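Local coordinates for ABC-type amino acid transport system, permease component (Caldanaerobacter subterraneus subsp. tengcongensis MB4, PDB 4YMU), which probably carries amino acids such as arginine across the cell membrane as the membrane-spanning subunit of an ABC transporter, at residues Gln174-Gln179 with Glu187-Ile192. Residues are numbered along the deposited sequence; the frame is centred on the assembly and turned at random.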
loop_
_atom_site.group_PDB
_atom_site.type_symbol
_atom_site.label_atom_id
_atom_site.label_comp_id
_atom_site.label_asym_id
_atom_site.label_seq_id
_atom_site.Cartn_x
_atom_site.Cartn_y
_atom_site.Cartn_z
ATOM N N GLN C 174 -29.095 -19.240 24.065
ATOM C CA GLN C 174 -30.241 -18.713 24.797
ATOM C C GLN C 174 -31.540 -18.824 24.013
ATOM O O GLN C 174 -32.571 -19.179 24.578
ATOM C CB GLN C 174 -30.012 -17.259 25.218
ATOM C CG GLN C 174 -28.782 -17.057 26.078
ATOM C CD GLN C 174 -28.677 -18.062 27.215
ATOM O OE1 GLN C 174 -29.567 -18.168 28.064
ATOM N NE2 GLN C 174 -27.574 -18.803 27.239
ATOM N N ALA C 175 -31.497 -18.558 22.712
ATOM C CA ALA C 175 -32.723 -18.607 21.913
ATOM C C ALA C 175 -33.422 -19.976 21.960
ATOM O O ALA C 175 -34.651 -20.065 21.853
ATOM C CB ALA C 175 -32.448 -18.218 20.500
ATOM N N ASP C 176 -32.638 -21.042 22.095
ATOM C CA ASP C 176 -33.228 -22.356 22.274
ATOM C C ASP C 176 -33.925 -22.373 23.623
ATOM O O ASP C 176 -35.148 -22.565 23.692
ATOM C CB ASP C 176 -32.197 -23.482 22.158
ATOM C CG ASP C 176 -31.769 -23.743 20.710
ATOM O OD1 ASP C 176 -32.592 -23.570 19.770
ATOM O OD2 ASP C 176 -30.605 -24.160 20.518
ATOM N N ILE C 177 -33.154 -22.114 24.678
ATOM C CA ILE C 177 -33.667 -22.113 26.040
ATOM C C ILE C 177 -34.999 -21.360 26.134
ATOM O O ILE C 177 -36.041 -21.950 26.461
ATOM C CB ILE C 177 -32.624 -21.510 26.985
ATOM C CG1 ILE C 177 -31.369 -22.386 26.984
ATOM C CG2 ILE C 177 -33.179 -21.347 28.387
ATOM C CD1 ILE C 177 -30.272 -21.928 27.934
ATOM N N ILE C 178 -34.970 -20.082 25.777
ATOM C CA ILE C 178 -36.153 -19.229 25.799
ATOM C C ILE C 178 -37.319 -19.809 25.005
ATOM O O ILE C 178 -38.457 -19.812 25.492
ATOM C CB ILE C 178 -35.814 -17.810 25.286
ATOM C CG1 ILE C 178 -34.847 -17.124 26.251
ATOM C CG2 ILE C 178 -37.061 -16.966 25.133
ATOM C CD1 ILE C 178 -34.077 -15.994 25.635
ATOM N N GLN C 179 -37.056 -20.325 23.804
ATOM C CA GLN C 179 -38.170 -20.781 22.971
ATOM C C GLN C 179 -38.814 -21.998 23.629
ATOM O O GLN C 179 -40.032 -22.211 23.523
ATOM C CB GLN C 179 -37.742 -21.099 21.531
ATOM C CG GLN C 179 -37.378 -22.562 21.285
ATOM C CD GLN C 179 -38.567 -23.447 20.853
ATOM O OE1 GLN C 179 -39.582 -22.970 20.353
ATOM N NE2 GLN C 179 -38.414 -24.742 21.032
ATOM N N GLU C 187 -38.120 -13.444 18.096
ATOM C CA GLU C 187 -37.774 -12.324 18.966
ATOM C C GLU C 187 -36.448 -12.486 19.746
ATOM O O GLU C 187 -35.624 -11.567 19.756
ATOM C CB GLU C 187 -38.963 -11.922 19.868
ATOM C CG GLU C 187 -40.016 -13.012 20.072
ATOM C CD GLU C 187 -41.118 -13.022 19.012
ATOM O OE1 GLU C 187 -41.202 -13.994 18.232
ATOM O OE2 GLU C 187 -41.932 -12.076 18.978
ATOM N N PRO C 188 -36.210 -13.657 20.366
ATOM C CA PRO C 188 -34.902 -13.782 21.036
ATOM C C PRO C 188 -33.697 -13.789 20.068
ATOM O O PRO C 188 -32.599 -13.400 20.454
ATOM C CB PRO C 188 -35.012 -15.126 21.782
ATOM C CG PRO C 188 -36.060 -15.868 21.054
ATOM C CD PRO C 188 -37.049 -14.845 20.581
ATOM N N TYR C 189 -33.901 -14.236 18.833
ATOM C CA TYR C 189 -32.837 -14.215 17.848
ATOM C C TYR C 189 -32.546 -12.776 17.442
ATOM O O TYR C 189 -31.388 -12.382 17.394
ATOM C CB TYR C 189 -33.177 -15.080 16.629
ATOM C CG TYR C 189 -32.755 -16.515 16.810
ATOM C CD1 TYR C 189 -31.491 -16.825 17.296
ATOM C CD2 TYR C 189 -33.642 -17.567 16.554
ATOM C CE1 TYR C 189 -31.102 -18.144 17.473
ATOM C CE2 TYR C 189 -33.271 -18.890 16.744
ATOM C CZ TYR C 189 -32.006 -19.177 17.209
ATOM O OH TYR C 189 -31.626 -20.492 17.406
ATOM N N ILE C 190 -33.590 -12.003 17.142
ATOM C CA ILE C 190 -33.420 -10.582 16.880
ATOM C C ILE C 190 -32.653 -9.921 18.023
ATOM O O ILE C 190 -31.659 -9.226 17.796
ATOM C CB ILE C 190 -34.752 -9.872 16.708
ATOM C CG1 ILE C 190 -35.421 -10.313 15.405
ATOM C CG2 ILE C 190 -34.552 -8.384 16.751
ATOM C CD1 ILE C 190 -34.704 -9.873 14.153
ATOM N N ILE C 191 -33.095 -10.167 19.253
ATOM C CA ILE C 191 -32.439 -9.579 20.422
ATOM C C ILE C 191 -30.969 -9.977 20.522
ATOM O O ILE C 191 -30.102 -9.159 20.844
ATOM C CB ILE C 191 -33.178 -9.965 21.718
ATOM C CG1 ILE C 191 -34.535 -9.268 21.759
ATOM C CG2 ILE C 191 -32.358 -9.622 22.958
ATOM C CD1 ILE C 191 -35.216 -9.384 23.091
ATOM N N ILE C 192 -30.690 -11.244 20.253
ATOM C CA ILE C 192 -29.320 -11.744 20.325
ATOM C C ILE C 192 -28.441 -11.130 19.226
ATOM O O ILE C 192 -27.327 -10.694 19.492
ATOM C CB ILE C 192 -29.288 -13.282 20.250
ATOM C CG1 ILE C 192 -29.839 -13.897 21.542
ATOM C CG2 ILE C 192 -27.885 -13.784 19.985
ATOM C CD1 ILE C 192 -30.249 -15.346 21.387
#
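Ala175 points its CB straight at the phenol ring of Tyr189 and sits over one face of it. The methyl lies 3.5 Å from the ring centroid and 20° off the ring normal, a CH-pi contact displaced toward the CE1 side of the rim. Tyr189 gets there by leaning across: its first torsion (chi1 -88°) swings the ring out beside the short helix 174-182. Its OH ends near Asp176, but OH and Asp176 OD1 stay 4.0 Å apart, and the carboxylate is turned nearly perpendicular to the ring; OD1 hydrogen-bonds instead to the hydroxyl of Tyr185 in the connecting turn. The same alanine methyl also meets Ile192 from another direction, with CD1 3.7 Å from Ala175 CB. Ile192 carries CG1 anti to its carbonyl carbon and extends CD1 as far as the backbone N of Ala175. Beside this cluster, Pro188 CB packs against Ile178 CD1 at 4.1 Å, the two running alongside each other but pointing contrary ways. A leucine in place of Tyr189 would probably deprive the Ala175 methyl of its flat aromatic cover. With a side chain this small, the approach of Ala175 CA to Pro188 CA, 5.4 Å, is probably easier. The N-to-C directions of the two short segments lie 151° apart, close to antiparallel, and they form an apolar helical hairpin at the start of helix 186-214, predicted to cross the membrane from Tyr189 on. Helix 6-9 packs on Pro188 and Ile178 through Met8, Phe15 of helix 12-44 touches Ile178 and Ile192, and Leu72 of the second subunit packs on Tyr189.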